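Local coordinates for protein alpha-galactosidase (Umbelopsis vinacea, PDB 3A5V) that catalyses the hydrolysis of terminal alpha-linked galactose from galactosides, as a tetrameric enzyme of glycoside hydrolase family 27, at residues 113-118 / 148-153; 39-44 / 86-91; 304-309 / 335-340; 216-221 / 328-333; 141-146 / 165-170. All blocks are in the same frame, centred on the assembly; numbering follows the deposited sequence. Where two conformers were deposited one is given.

Interaction 1 (113-118 / 148-153)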
# COMPACT_ATOMS: atom_id res chain seq x y z
N ILE A 113 6.39 -11.53 33.08
CA ILE A 113 6.00 -12.74 33.80
C ILE A 113 6.36 -14.02 33.03
O ILE A 113 6.95 -14.95 33.60
CB ILE A 113 4.50 -12.69 34.15
CG1 ILE A 113 4.27 -11.65 35.27
CG2 ILE A 113 3.99 -14.07 34.57
CD1 ILE A 113 2.81 -11.24 35.45
N ASP A 114 6.02 -14.07 31.75
CA ASP A 114 6.28 -15.28 30.97
C ASP A 114 7.77 -15.51 30.73
O ASP A 114 8.26 -16.64 30.85
CB ASP A 114 5.48 -15.28 29.65
CG ASP A 114 3.98 -15.48 29.88
OD1 ASP A 114 3.55 -15.69 31.04
OD2 ASP A 114 3.23 -15.43 28.88
N ALA A 115 8.50 -14.43 30.43
CA ALA A 115 9.96 -14.54 30.26
C ALA A 115 10.63 -15.05 31.54
O ALA A 115 11.54 -15.88 31.48
CB ALA A 115 10.53 -13.20 29.87
N LYS A 116 10.17 -14.54 32.68
CA LYS A 116 10.69 -14.98 33.98
C LYS A 116 10.44 -16.48 34.19
O LYS A 116 11.34 -17.21 34.62
CB LYS A 116 10.08 -14.14 35.11
CG LYS A 116 10.59 -14.47 36.50
CD LYS A 116 10.21 -13.38 37.50
CE LYS A 116 10.67 -13.74 38.92
NZ LYS A 116 9.81 -13.07 39.96
N THR A 117 9.23 -16.94 33.89
CA THR A 117 8.90 -18.37 33.96
C THR A 117 9.85 -19.20 33.09
O THR A 117 10.41 -20.19 33.55
CB THR A 117 7.42 -18.61 33.56
OG1 THR A 117 6.58 -17.88 34.45
CG2 THR A 117 7.03 -20.10 33.60
N TRP A 118 10.04 -18.79 31.84
CA TRP A 118 10.85 -19.58 30.91
C TRP A 118 12.32 -19.64 31.38
O TRP A 118 12.94 -20.71 31.33
CB TRP A 118 10.73 -19.01 29.49
CG TRP A 118 9.29 -19.02 28.99
CD1 TRP A 118 8.31 -19.93 29.32
CD2 TRP A 118 8.67 -18.08 28.11
NE1 TRP A 118 7.14 -19.62 28.68
CE2 TRP A 118 7.33 -18.48 27.93
CE3 TRP A 118 9.13 -16.92 27.46
CZ2 TRP A 118 6.43 -17.78 27.13
CZ3 TRP A 118 8.22 -16.20 26.65
CH2 TRP A 118 6.89 -16.64 26.51
N LYS A 148 9.38 -5.61 20.96
CA LYS A 148 10.35 -5.03 21.90
C LYS A 148 9.98 -5.31 23.37
O LYS A 148 10.88 -5.54 24.19
CB LYS A 148 10.42 -3.51 21.66
CG LYS A 148 11.22 -2.69 22.68
CD LYS A 148 12.60 -2.42 22.15
CE LYS A 148 13.23 -1.23 22.81
NZ LYS A 148 14.59 -1.02 22.26
N ALA A 149 8.68 -5.30 23.69
CA ALA A 149 8.20 -5.65 25.04
C ALA A 149 8.71 -7.04 25.48
O ALA A 149 9.15 -7.21 26.61
CB ALA A 149 6.66 -5.60 25.13
N MET A 150 8.67 -8.02 24.57
CA MET A 150 9.18 -9.37 24.89
C MET A 150 10.70 -9.42 24.84
O MET A 150 11.34 -10.08 25.67
CB MET A 150 8.56 -10.45 24.00
CG MET A 150 9.07 -11.88 24.27
SD MET A 150 8.85 -12.42 26.00
CE MET A 150 7.12 -12.91 25.98
N GLY A 151 11.31 -8.74 23.86
CA GLY A 151 12.78 -8.70 23.81
C GLY A 151 13.37 -8.18 25.13
O GLY A 151 14.32 -8.76 25.66
N ASN A 152 12.80 -7.09 25.63
CA ASN A 152 13.22 -6.49 26.91
C ASN A 152 12.97 -7.45 28.07
O ASN A 152 13.84 -7.62 28.92
CB ASN A 152 12.47 -5.17 27.16
CG ASN A 152 12.97 -4.01 26.29
OD1 ASN A 152 12.31 -2.97 26.22
ND2 ASN A 152 14.11 -4.17 25.63
N ALA A 153 11.78 -8.07 28.09
CA ALA A 153 11.42 -9.08 29.10
C ALA A 153 12.42 -10.23 29.19
O ALA A 153 12.88 -10.58 30.29
CB ALA A 153 10.00 -9.62 28.85

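Interaction 2 (39-44 / 86-91)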
# COMPACT_ATOMS: atom_id res chain seq x y z
N GLY A 39 23.31 -38.53 15.31
CA GLY A 39 24.41 -37.67 14.85
C GLY A 39 24.00 -36.23 14.53
O GLY A 39 24.86 -35.39 14.28
N LEU A 40 22.70 -35.95 14.53
CA LEU A 40 22.20 -34.61 14.22
C LEU A 40 22.73 -33.56 15.19
O LEU A 40 23.12 -32.48 14.78
CB LEU A 40 20.66 -34.58 14.19
CG LEU A 40 20.00 -35.31 12.99
CD1 LEU A 40 18.49 -35.38 13.15
CD2 LEU A 40 20.35 -34.66 11.64
N LYS A 41 22.76 -33.90 16.49
CA LYS A 41 23.33 -32.99 17.47
C LYS A 41 24.75 -32.54 17.10
O LYS A 41 25.05 -31.33 17.09
CB LYS A 41 23.34 -33.62 18.88
CG LYS A 41 24.09 -32.73 19.88
CD LYS A 41 24.12 -33.37 21.29
CE LYS A 41 25.02 -34.58 21.32
NZ LYS A 41 25.34 -34.88 22.76
N ASP A 42 25.63 -33.50 16.81
CA ASP A 42 27.02 -33.17 16.53
C ASP A 42 27.20 -32.48 15.18
O ASP A 42 28.22 -31.82 14.96
CB ASP A 42 27.90 -34.41 16.64
CG ASP A 42 27.97 -34.95 18.07
OD1 ASP A 42 28.01 -34.16 19.04
OD2 ASP A 42 27.98 -36.18 18.22
N LEU A 43 26.23 -32.62 14.28
CA LEU A 43 26.23 -31.86 13.02
C LEU A 43 25.90 -30.37 13.23
O LEU A 43 26.21 -29.53 12.38
CB LEU A 43 25.29 -32.49 12.00
CG LEU A 43 25.76 -33.83 11.42
CD1 LEU A 43 24.60 -34.60 10.83
CD2 LEU A 43 26.86 -33.65 10.39
N GLY A 44 25.28 -30.05 14.37
CA GLY A 44 24.94 -28.67 14.70
C GLY A 44 23.50 -28.44 15.11
O GLY A 44 23.18 -27.37 15.62
N LEU A 86 21.56 -34.05 27.64
CA LEU A 86 21.92 -34.65 26.36
C LEU A 86 22.87 -33.75 25.57
O LEU A 86 23.30 -34.12 24.48
CB LEU A 86 20.65 -34.94 25.53
CG LEU A 86 19.75 -36.05 26.04
CD1 LEU A 86 18.36 -35.93 25.47
CD2 LEU A 86 20.37 -37.39 25.66
N GLY A 87 23.19 -32.58 26.13
CA GLY A 87 24.07 -31.62 25.44
C GLY A 87 23.27 -30.80 24.43
O GLY A 87 23.81 -30.29 23.46
N LEU A 88 21.96 -30.68 24.67
CA LEU A 88 21.06 -29.96 23.76
C LEU A 88 20.51 -28.73 24.46
O LEU A 88 20.59 -28.60 25.68
CB LEU A 88 19.92 -30.89 23.32
CG LEU A 88 20.34 -32.08 22.42
CD1 LEU A 88 19.25 -33.14 22.37
CD2 LEU A 88 20.72 -31.62 20.98
N LYS A 89 19.93 -27.81 23.68
CA LYS A 89 19.27 -26.64 24.25
C LYS A 89 17.76 -26.73 24.04
O LYS A 89 17.31 -27.39 23.12
CB LYS A 89 19.86 -25.36 23.64
CG LYS A 89 21.26 -25.01 24.18
CD LYS A 89 21.89 -23.87 23.38
CE LYS A 89 23.35 -23.62 23.74
NZ LYS A 89 23.41 -23.17 25.15
N ALA A 90 16.98 -26.06 24.90
CA ALA A 90 15.52 -26.18 24.86
C ALA A 90 14.86 -24.88 24.41
O ALA A 90 15.25 -23.79 24.85
CB ALA A 90 14.94 -26.62 26.22
N GLY A 91 13.88 -25.02 23.53
CA GLY A 91 13.08 -23.87 23.08
C GLY A 91 11.62 -24.02 23.45
O GLY A 91 11.14 -25.14 23.70

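Interaction 3 (304-309 / 335-340)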
# COMPACT_ATOMS: atom_id res chain seq x y z
N ARG A 304 20.77 -13.60 -5.46
CA ARG A 304 20.26 -14.07 -6.75
C ARG A 304 20.75 -13.13 -7.87
O ARG A 304 20.36 -11.96 -7.94
CB ARG A 304 18.72 -14.21 -6.75
CG ARG A 304 18.17 -14.83 -8.05
CD ARG A 304 16.76 -15.40 -7.88
NE ARG A 304 15.70 -14.39 -7.96
CZ ARG A 304 14.42 -14.61 -7.66
NH1 ARG A 304 14.02 -15.79 -7.20
NH2 ARG A 304 13.54 -13.62 -7.77
N ILE A 305 21.61 -13.65 -8.74
CA ILE A 305 22.30 -12.87 -9.77
C ILE A 305 21.40 -12.64 -10.99
O ILE A 305 21.35 -11.53 -11.52
CB ILE A 305 23.61 -13.58 -10.21
CG1 ILE A 305 24.52 -13.78 -8.99
CG2 ILE A 305 24.35 -12.78 -11.33
CD1 ILE A 305 24.75 -12.49 -8.15
N TRP A 306 20.67 -13.67 -11.40
CA TRP A 306 19.68 -13.53 -12.46
C TRP A 306 18.56 -14.54 -12.39
O TRP A 306 18.66 -15.58 -11.71
CB TRP A 306 20.30 -13.52 -13.88
CG TRP A 306 21.29 -14.64 -14.25
CD1 TRP A 306 22.62 -14.47 -14.51
CD2 TRP A 306 21.01 -16.04 -14.51
NE1 TRP A 306 23.19 -15.66 -14.90
CE2 TRP A 306 22.24 -16.64 -14.88
CE3 TRP A 306 19.86 -16.84 -14.43
CZ2 TRP A 306 22.34 -18.01 -15.19
CZ3 TRP A 306 19.96 -18.21 -14.74
CH2 TRP A 306 21.20 -18.78 -15.11
N VAL A 307 17.48 -14.21 -13.10
CA VAL A 307 16.40 -15.14 -13.41
C VAL A 307 16.28 -15.17 -14.94
O VAL A 307 16.19 -14.11 -15.57
CB VAL A 307 15.03 -14.70 -12.82
CG1 VAL A 307 13.89 -15.67 -13.24
CG2 VAL A 307 15.08 -14.64 -11.31
N LYS A 308 16.32 -16.36 -15.54
CA LYS A 308 16.18 -16.50 -16.99
C LYS A 308 15.13 -17.58 -17.23
O LYS A 308 15.42 -18.77 -17.10
CB LYS A 308 17.51 -16.89 -17.65
CG LYS A 308 18.60 -15.81 -17.58
CD LYS A 308 19.95 -16.34 -18.10
CE LYS A 308 21.06 -15.27 -18.03
NZ LYS A 308 22.34 -15.82 -18.59
N GLY A 309 13.91 -17.15 -17.53
CA GLY A 309 12.76 -18.07 -17.59
C GLY A 309 12.61 -18.73 -16.23
O GLY A 309 12.53 -18.03 -15.22
N ALA A 335 17.86 -29.61 -17.27
CA ALA A 335 18.44 -28.67 -18.23
C ALA A 335 19.92 -28.46 -17.96
O ALA A 335 20.38 -28.58 -16.82
CB ALA A 335 17.70 -27.32 -18.18
N LYS A 336 20.66 -28.16 -19.02
CA LYS A 336 22.04 -27.74 -18.89
C LYS A 336 22.07 -26.25 -18.58
O LYS A 336 21.55 -25.44 -19.37
CB LYS A 336 22.85 -28.09 -20.16
CG LYS A 336 23.15 -29.59 -20.26
CD LYS A 336 24.18 -29.92 -21.32
CE LYS A 336 24.12 -31.41 -21.68
NZ LYS A 336 24.67 -32.23 -20.58
N MET A 337 22.63 -25.87 -17.44
CA MET A 337 22.70 -24.46 -17.06
C MET A 337 24.14 -23.95 -17.03
O MET A 337 25.04 -24.71 -16.67
CB MET A 337 22.04 -24.23 -15.68
CG MET A 337 20.55 -24.60 -15.62
SD MET A 337 19.81 -24.17 -14.01
CE MET A 337 20.31 -22.43 -13.81
N THR A 338 24.33 -22.68 -17.37
CA THR A 338 25.67 -22.05 -17.46
C THR A 338 25.80 -20.83 -16.55
O THR A 338 24.94 -19.93 -16.59
CB THR A 338 25.96 -21.62 -18.93
OG1 THR A 338 25.94 -22.77 -19.76
CG2 THR A 338 27.33 -20.93 -19.05
N ALA A 339 26.86 -20.81 -15.74
CA ALA A 339 27.23 -19.63 -14.95
C ALA A 339 28.55 -19.11 -15.50
O ALA A 339 29.49 -19.89 -15.68
CB ALA A 339 27.39 -20.00 -13.48
N THR A 340 28.61 -17.81 -15.78
CA THR A 340 29.84 -17.19 -16.25
C THR A 340 30.55 -16.53 -15.06
O THR A 340 29.92 -16.22 -14.06
CB THR A 340 29.57 -16.12 -17.32
OG1 THR A 340 28.98 -14.97 -16.71
CG2 THR A 340 28.60 -16.66 -18.41
O HOH W 1 24.73 -17.66 -18.02
O HOH W 2 22.81 -19.16 -18.62

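Interaction 4 (216-221 / 328-333)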
# COMPACT_ATOMS: atom_id res chain seq x y z
N SER A 216 4.45 -22.23 -0.95
CA SER A 216 5.36 -23.21 -1.53
C SER A 216 6.83 -22.81 -1.33
O SER A 216 7.16 -21.65 -1.02
CB SER A 216 5.05 -23.41 -3.03
OG SER A 216 5.52 -22.30 -3.78
N VAL A 217 7.72 -23.79 -1.50
CA VAL A 217 9.17 -23.53 -1.48
C VAL A 217 9.53 -22.36 -2.43
O VAL A 217 10.19 -21.39 -2.01
CB VAL A 217 9.96 -24.83 -1.82
CG1 VAL A 217 11.46 -24.56 -2.03
CG2 VAL A 217 9.74 -25.85 -0.70
N MET A 218 9.06 -22.43 -3.68
CA MET A 218 9.37 -21.41 -4.69
C MET A 218 8.78 -20.03 -4.33
O MET A 218 9.42 -18.99 -4.54
CB MET A 218 8.92 -21.86 -6.09
CG MET A 218 9.79 -22.98 -6.71
SD MET A 218 11.56 -22.57 -6.79
CE MET A 218 11.52 -21.06 -7.78
N ASN A 219 7.57 -20.03 -3.77
CA ASN A 219 6.95 -18.79 -3.28
C ASN A 219 7.87 -18.11 -2.25
O ASN A 219 8.15 -16.90 -2.33
CB ASN A 219 5.55 -19.08 -2.69
CG ASN A 219 4.91 -17.85 -2.05
OD1 ASN A 219 5.26 -17.46 -0.92
ND2 ASN A 219 3.95 -17.23 -2.76
N ILE A 220 8.33 -18.89 -1.27
CA ILE A 220 9.20 -18.34 -0.24
C ILE A 220 10.55 -17.87 -0.80
O ILE A 220 11.02 -16.80 -0.42
CB ILE A 220 9.38 -19.34 0.94
CG1 ILE A 220 8.06 -19.41 1.73
CG2 ILE A 220 10.53 -18.92 1.88
CD1 ILE A 220 7.97 -20.64 2.61
N ILE A 221 11.15 -18.64 -1.72
CA ILE A 221 12.42 -18.22 -2.32
C ILE A 221 12.29 -16.83 -2.98
O ILE A 221 13.17 -15.98 -2.84
CB ILE A 221 12.98 -19.25 -3.35
CG1 ILE A 221 13.37 -20.55 -2.62
CG2 ILE A 221 14.19 -18.64 -4.12
CD1 ILE A 221 13.66 -21.71 -3.53
N LEU A 328 19.93 -23.11 -10.22
CA LEU A 328 18.61 -23.61 -9.82
C LEU A 328 17.70 -23.67 -11.04
O LEU A 328 17.51 -22.66 -11.75
CB LEU A 328 18.00 -22.74 -8.71
CG LEU A 328 16.62 -23.10 -8.12
CD1 LEU A 328 16.53 -22.49 -6.73
CD2 LEU A 328 15.49 -22.58 -8.99
N ASN A 329 17.13 -24.84 -11.24
CA ASN A 329 16.27 -25.13 -12.37
C ASN A 329 14.85 -25.36 -11.87
O ASN A 329 14.51 -26.47 -11.44
CB ASN A 329 16.79 -26.36 -13.13
CG ASN A 329 15.86 -26.76 -14.30
OD1 ASN A 329 15.01 -25.99 -14.72
ND2 ASN A 329 16.01 -27.99 -14.78
N ALA A 330 14.02 -24.32 -11.92
CA ALA A 330 12.63 -24.44 -11.49
C ALA A 330 11.70 -25.02 -12.55
O ALA A 330 10.48 -25.13 -12.31
CB ALA A 330 12.10 -23.08 -11.00
N GLY A 331 12.26 -25.37 -13.71
CA GLY A 331 11.50 -25.98 -14.81
C GLY A 331 11.19 -27.44 -14.57
O GLY A 331 11.82 -28.08 -13.72
N ASP A 332 10.20 -27.95 -15.31
CA ASP A 332 9.71 -29.33 -15.16
C ASP A 332 10.57 -30.41 -15.78
O ASP A 332 10.28 -31.59 -15.63
CB ASP A 332 8.28 -29.43 -15.72
CG ASP A 332 7.26 -28.72 -14.86
OD1 ASP A 332 7.54 -28.51 -13.65
OD2 ASP A 332 6.19 -28.36 -15.38
N SER A 333 11.63 -30.01 -16.49
CA SER A 333 12.56 -30.95 -17.12
C SER A 333 14.00 -30.56 -16.78
O SER A 333 14.30 -29.37 -16.64
CB SER A 333 12.41 -30.91 -18.65
OG SER A 333 11.20 -31.56 -19.05

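Interaction 5 (141-146 / 165-170)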
# COMPACT_ATOMS: atom_id res chain seq x y z
N LYS A 141 6.42 0.67 13.50
CA LYS A 141 6.42 1.10 14.91
C LYS A 141 5.48 0.29 15.80
O LYS A 141 5.86 -0.09 16.91
CB LYS A 141 6.12 2.61 15.04
CG LYS A 141 6.24 3.15 16.51
CD LYS A 141 7.64 2.96 17.12
CE LYS A 141 7.80 3.73 18.48
NZ LYS A 141 8.88 3.10 19.34
N LEU A 142 4.25 0.05 15.34
CA LEU A 142 3.31 -0.80 16.10
C LEU A 142 3.87 -2.21 16.36
O LEU A 142 3.80 -2.74 17.49
CB LEU A 142 1.93 -0.89 15.42
CG LEU A 142 1.02 0.35 15.51
CD1 LEU A 142 -0.11 0.30 14.44
CD2 LEU A 142 0.44 0.46 16.90
N SER A 143 4.38 -2.84 15.30
CA SER A 143 4.91 -4.20 15.45
C SER A 143 6.20 -4.18 16.29
O SER A 143 6.39 -5.04 17.16
CB SER A 143 5.12 -4.86 14.07
OG SER A 143 3.86 -5.17 13.47
N TYR A 144 7.06 -3.18 16.04
CA TYR A 144 8.29 -3.02 16.84
C TYR A 144 8.02 -2.96 18.36
O TYR A 144 8.65 -3.68 19.13
CB TYR A 144 9.06 -1.77 16.41
CG TYR A 144 10.30 -1.51 17.25
CD1 TYR A 144 10.23 -0.73 18.41
CD2 TYR A 144 11.54 -2.02 16.86
CE1 TYR A 144 11.37 -0.48 19.19
CE2 TYR A 144 12.69 -1.79 17.64
CZ TYR A 144 12.59 -1.00 18.79
OH TYR A 144 13.70 -0.74 19.55
N ASP A 145 7.09 -2.10 18.78
CA ASP A 145 6.84 -1.92 20.21
C ASP A 145 6.36 -3.22 20.88
O ASP A 145 6.80 -3.54 21.99
CB ASP A 145 5.85 -0.77 20.46
CG ASP A 145 6.50 0.60 20.26
OD1 ASP A 145 7.74 0.72 20.32
OD2 ASP A 145 5.75 1.57 20.04
N ARG A 146 5.50 -3.96 20.19
CA ARG A 146 4.97 -5.23 20.69
C ARG A 146 6.07 -6.30 20.84
O ARG A 146 6.11 -7.02 21.86
CB ARG A 146 3.83 -5.73 19.78
CG ARG A 146 3.12 -7.05 20.23
CD ARG A 146 1.75 -7.22 19.52
NE ARG A 146 1.87 -6.94 18.09
CZ ARG A 146 2.21 -7.84 17.17
NH1 ARG A 146 2.38 -9.12 17.50
NH2 ARG A 146 2.33 -7.46 15.91
N LEU A 165 11.73 -14.30 16.09
CA LEU A 165 10.43 -13.69 15.73
C LEU A 165 9.67 -14.56 14.76
O LEU A 165 10.26 -15.12 13.82
CB LEU A 165 10.61 -12.29 15.12
CG LEU A 165 10.19 -11.13 16.02
CD1 LEU A 165 10.99 -11.13 17.34
CD2 LEU A 165 10.32 -9.81 15.30
N CYS A 166 8.37 -14.65 14.97
CA CYS A 166 7.48 -15.34 14.04
C CYS A 166 6.27 -14.43 13.70
O CYS A 166 5.14 -14.73 14.08
CB CYS A 166 7.05 -16.69 14.64
SG CYS A 166 6.03 -17.73 13.52
N ASN A 167 6.54 -13.35 12.96
CA ASN A 167 5.49 -12.42 12.52
C ASN A 167 5.31 -12.40 10.99
O ASN A 167 4.64 -11.54 10.44
CB ASN A 167 5.69 -11.02 13.12
CG ASN A 167 6.42 -10.05 12.17
OD1 ASN A 167 7.35 -10.43 11.45
ND2 ASN A 167 5.99 -8.80 12.18
N TRP A 168 5.94 -13.37 10.32
CA TRP A 168 5.65 -13.74 8.94
C TRP A 168 5.99 -12.63 7.93
O TRP A 168 5.41 -12.58 6.85
CB TRP A 168 4.16 -14.08 8.78
CG TRP A 168 3.48 -14.80 9.95
CD1 TRP A 168 3.91 -15.95 10.59
CD2 TRP A 168 2.24 -14.43 10.57
NE1 TRP A 168 3.01 -16.30 11.57
CE2 TRP A 168 1.97 -15.40 11.58
CE3 TRP A 168 1.33 -13.38 10.37
CZ2 TRP A 168 0.82 -15.34 12.38
CZ3 TRP A 168 0.17 -13.33 11.17
CH2 TRP A 168 -0.07 -14.32 12.15
N GLY A 169 6.90 -11.74 8.32
CA GLY A 169 7.32 -10.61 7.47
C GLY A 169 6.46 -9.35 7.58
O GLY A 169 6.71 -8.37 6.87
N GLU A 170 5.47 -9.35 8.48
CA GLU A 170 4.56 -8.20 8.59
C GLU A 170 5.30 -6.93 9.04
O GLU A 170 6.08 -6.96 9.98
CB GLU A 170 3.36 -8.50 9.50
CG GLU A 170 2.27 -7.41 9.47
CD GLU A 170 1.13 -7.65 10.47
OE1 GLU A 170 1.34 -8.33 11.52
OE2 GLU A 170 0.03 -7.12 10.22
O HOH W 3 3.50 -7.75 13.25

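Interaction 1 (113-118 / 148-153)
Met150 reaches Trp118 with its thioether end: Met150 CE lies 3.5 Å from Trp118 CZ3, approaching the benzene side of the indole obliquely. The sulfur follows at the edge of that ring, Met150 SD standing 5.2 Å from the centroid of the Trp118 six-membered ring and 74° off its normal, a Met-aromatic contact. Alongside, two alanines bring the helices together, Ala115 CB touching Ala153 CB at 3.8 Å and Ala153 O at 3.5 Å. Ala115 CB also has Met150 SD at 4.3 Å, so this one methyl meets both residues of the partner helix. Met150 leaves its backbone with CG anti to N (chi1 179°) and then bends at the next two bonds, which brings the methyl round to the indole; the two side chains cross at about a right angle. One face of the Trp118 ring has Asp114 O above its rim. Behind this first shell Met150 and Trp118 both rest on Leu126 of strand 125-129, and Asp114 is held by a salt bridge to Arg59. The segments run in the same sense at 38°, their axes 9.3 Å apart, as successive outer helices of a (beta/alpha)8 barrel. No hydrogen bond joins them, so the contact rests on close fit between buried apolar groups and on the polarisable sulfur at the indole edge.

Interaction 2 (39-44 / 86-91)
A single charged hydrogen bond, from Lys41 to the carbonyl of Leu86, carries this partly buried contact between two helix-to-strand connections of the barrel domain. Segment 39-44 holds a short, weakly bonded helical turn, about 40-43, that leads to strand 47-49, and segment 86-91 runs from the end of helix 76-85 into strand 89-95. Lys41 NZ donates to Leu86 O at 2.8 Å, tilted 24° from the carbonyl plane, with a C=O...N angle of 153°. Leu86 O sits where helix 76-85 ends in a Schellman motif with positive phi at Gly87, and the ammonium group probably offsets the negative end of that helix dipole. The lysine chain starts with CG anti to the backbone N and stays extended until a bend at chi3 (70°) swings CE and NZ to the carbonyl. Its methylenes are used on the way: Lys41 CG packs on Leu88 CD2 at 3.7 Å, and Lys41 CD lies 3.8 Å from Gly87 O. Glycine suits position 87 on two counts: its positive phi, and the ammonium, which a CB would crowd at 3.2 Å from Lys41 NZ. A methionine in place of Lys41, lacking the ammonium group, would probably leave Leu86 O without a mate from this segment and the helix end without its compensating charge. Segment 39-44 also closes with a Schellman motif, at Gly44. Leu88 sits against Ala32 and Ile35 of helix 25-38 and Val48 of strand 47-49, while the Lys89 backbone pairs with Asn46 and Val48 and Leu43 leans on helix 288-294.

Interaction 3 (304-309 / 335-340)
The strand of Trp306 and the strand of Met337 and Thr338 share no backbone hydrogen bond: they belong to different sheets, and the Trp306 side chain, a methionine tip, a backbone carbonyl and water bridge them. Strand 303-308 pairs with strand 311-318, and there Ile305 and Trp306 both bond to Leu313, Ile305 having near-helical angles (phi -81°, psi -42°), consistent with a beta bulge. Strand 335-340 pairs with strand 375-380 and runs to Thr340, whose side chain N-caps the following helix. Trp306 sends its indole across with CG in the crowded position between backbone N and carbonyl carbon (chi1 50°). The far edge of the ring meets the other strand: Trp306 CZ2 is 3.5 Å from Thr338 O, which lies in the ring plane, and Trp306 CH2 is 4.0 Å from Met337 CE, which approaches obliquely. The two strands belong to the two sheets of the C-terminal beta sandwich. Over one face of the indole lies the Lys308 chain, its CE 3.5 Å above the centre of the Trp306 ring. Lys308 NZ then reaches two waters by weak bonds, and both donate to Thr338 O, water 1 at 2.7 Å and water 2 at 3.0 Å, so that carbonyl takes two water hydrogen bonds, with the indole edge merely in contact. The Thr338 hydroxyl pairs with Thr377. Ile305 O, on the first strand, accepts from Arg196 of the second subunit, where Arg304 packs on Pro199 of that subunit.

Interaction 4 (216-221 / 328-333)
Met218 reaches Ala330 with a tightly coiled side chain: CG lies anti to the carbonyl carbon (chi1 -72°), and the next two bonds bend in the same sense. The folded chain delivers its methyl to the facing loop, Met218 CE touching Ala330 CB at 3.8 Å. The same methyl comes within 4.4 Å of Leu328 CD2, while the other branch of that leucine, CD1, lies 4.4 Å from Ile221 CD1; one residue of the strand thus receives two residues a helical turn apart. The meeting is wholly apolar, its closest approach being that of the methionine methyl to Ala330. Each partner is fixed from behind. Ser216 N-caps the helix, its OG accepting from Asn219 N at 3.1 Å. In the facing loop Asn329 forms an Asx turn, OD1 taking Gly331 N at 3.0 Å from above the carbonyl plane. Its amide nitrogen, Asn329 ND2, gives a straighter bond to Ser333 O at 2.9 Å (N-H...O 164°), the acceptor almost in the amide plane; Val380 O is a further partner. The loop that presents Ala330 is therefore pinned by a side chain with both ends engaged. Phe314 of strand 311-318 touches Ile221 and Leu328, and Val256 of helix 251-263 touches Leu328. The arrangement is a domain interface, helix 217-227 of the (beta/alpha)8 barrel packing on the C-terminal beta sandwich, the two-domain architecture of family 27 alpha-galactosidases.

Interaction 5 (141-146 / 165-170)
Glu170 and Ser143 meet through a shared water, their nearest atoms, Glu170 OE1 and Ser143 OG, being 4.5 Å apart. From CB the glutamate runs straight, CG anti to the backbone N (chi1 -171°) and CD continuing the extension at chi2 (-175°); CB, CG and CD meet nothing of the helix segment, and contact begins at the carboxylate. There OE1 accepts from water 3 at 2.8 Å and also from Asn130, while OE2 pairs with Ser137. Water 3 is gripped four ways. It donates to Glu170 OE1 and to Ser143 OG, the latter at 2.6 Å; it accepts from Asn167 ND2 at 2.9 Å and, weakly, from Arg146 NH2, lying in the plane of the guanidinium at its edge. Asn167 ND2 also donates to Glu170 O at 2.9 Å, which ties its amide across the type I' turn from Asn167 to Glu170. The main polar partner of the Ser143 hydroxyl is Asp171, just past the segment, a direct bond from helix to loop, whereas between 141-146 and 165-170 none forms. The Arg146 guanidinium is steadied by Asn130, Gln136 and Ala96. With Arg146 NH2 and Glu170 OE1 4.6 Å apart, beyond a salt bridge, the water sits between the two charges and probably eases the placing of these polar groups side by side, two of its bonds accepted and two donated.

From the N terminus, interaction 2 closes first, joining the connections before strands 47-49 and 89-95 and finishing before any other opens. Interactions 1 and 5 then cross: 113-118 opens, 141-146 follows, 148-153 closes the first and 165-170 the second. Both use helix 140-156, their centres about 16 Å apart, and link consecutive units of the barrel. Interaction 4 opens at 216-221 and spans the longest loop, crossing interaction 3, which opens at 304-309 and closes at 335-340 just after 328-333. These two touch, Met337 packing on Leu328 and Asn329. Interaction 4 ties barrel to sandwich and interaction 3 joins the sandwich sheets; none of the five nests.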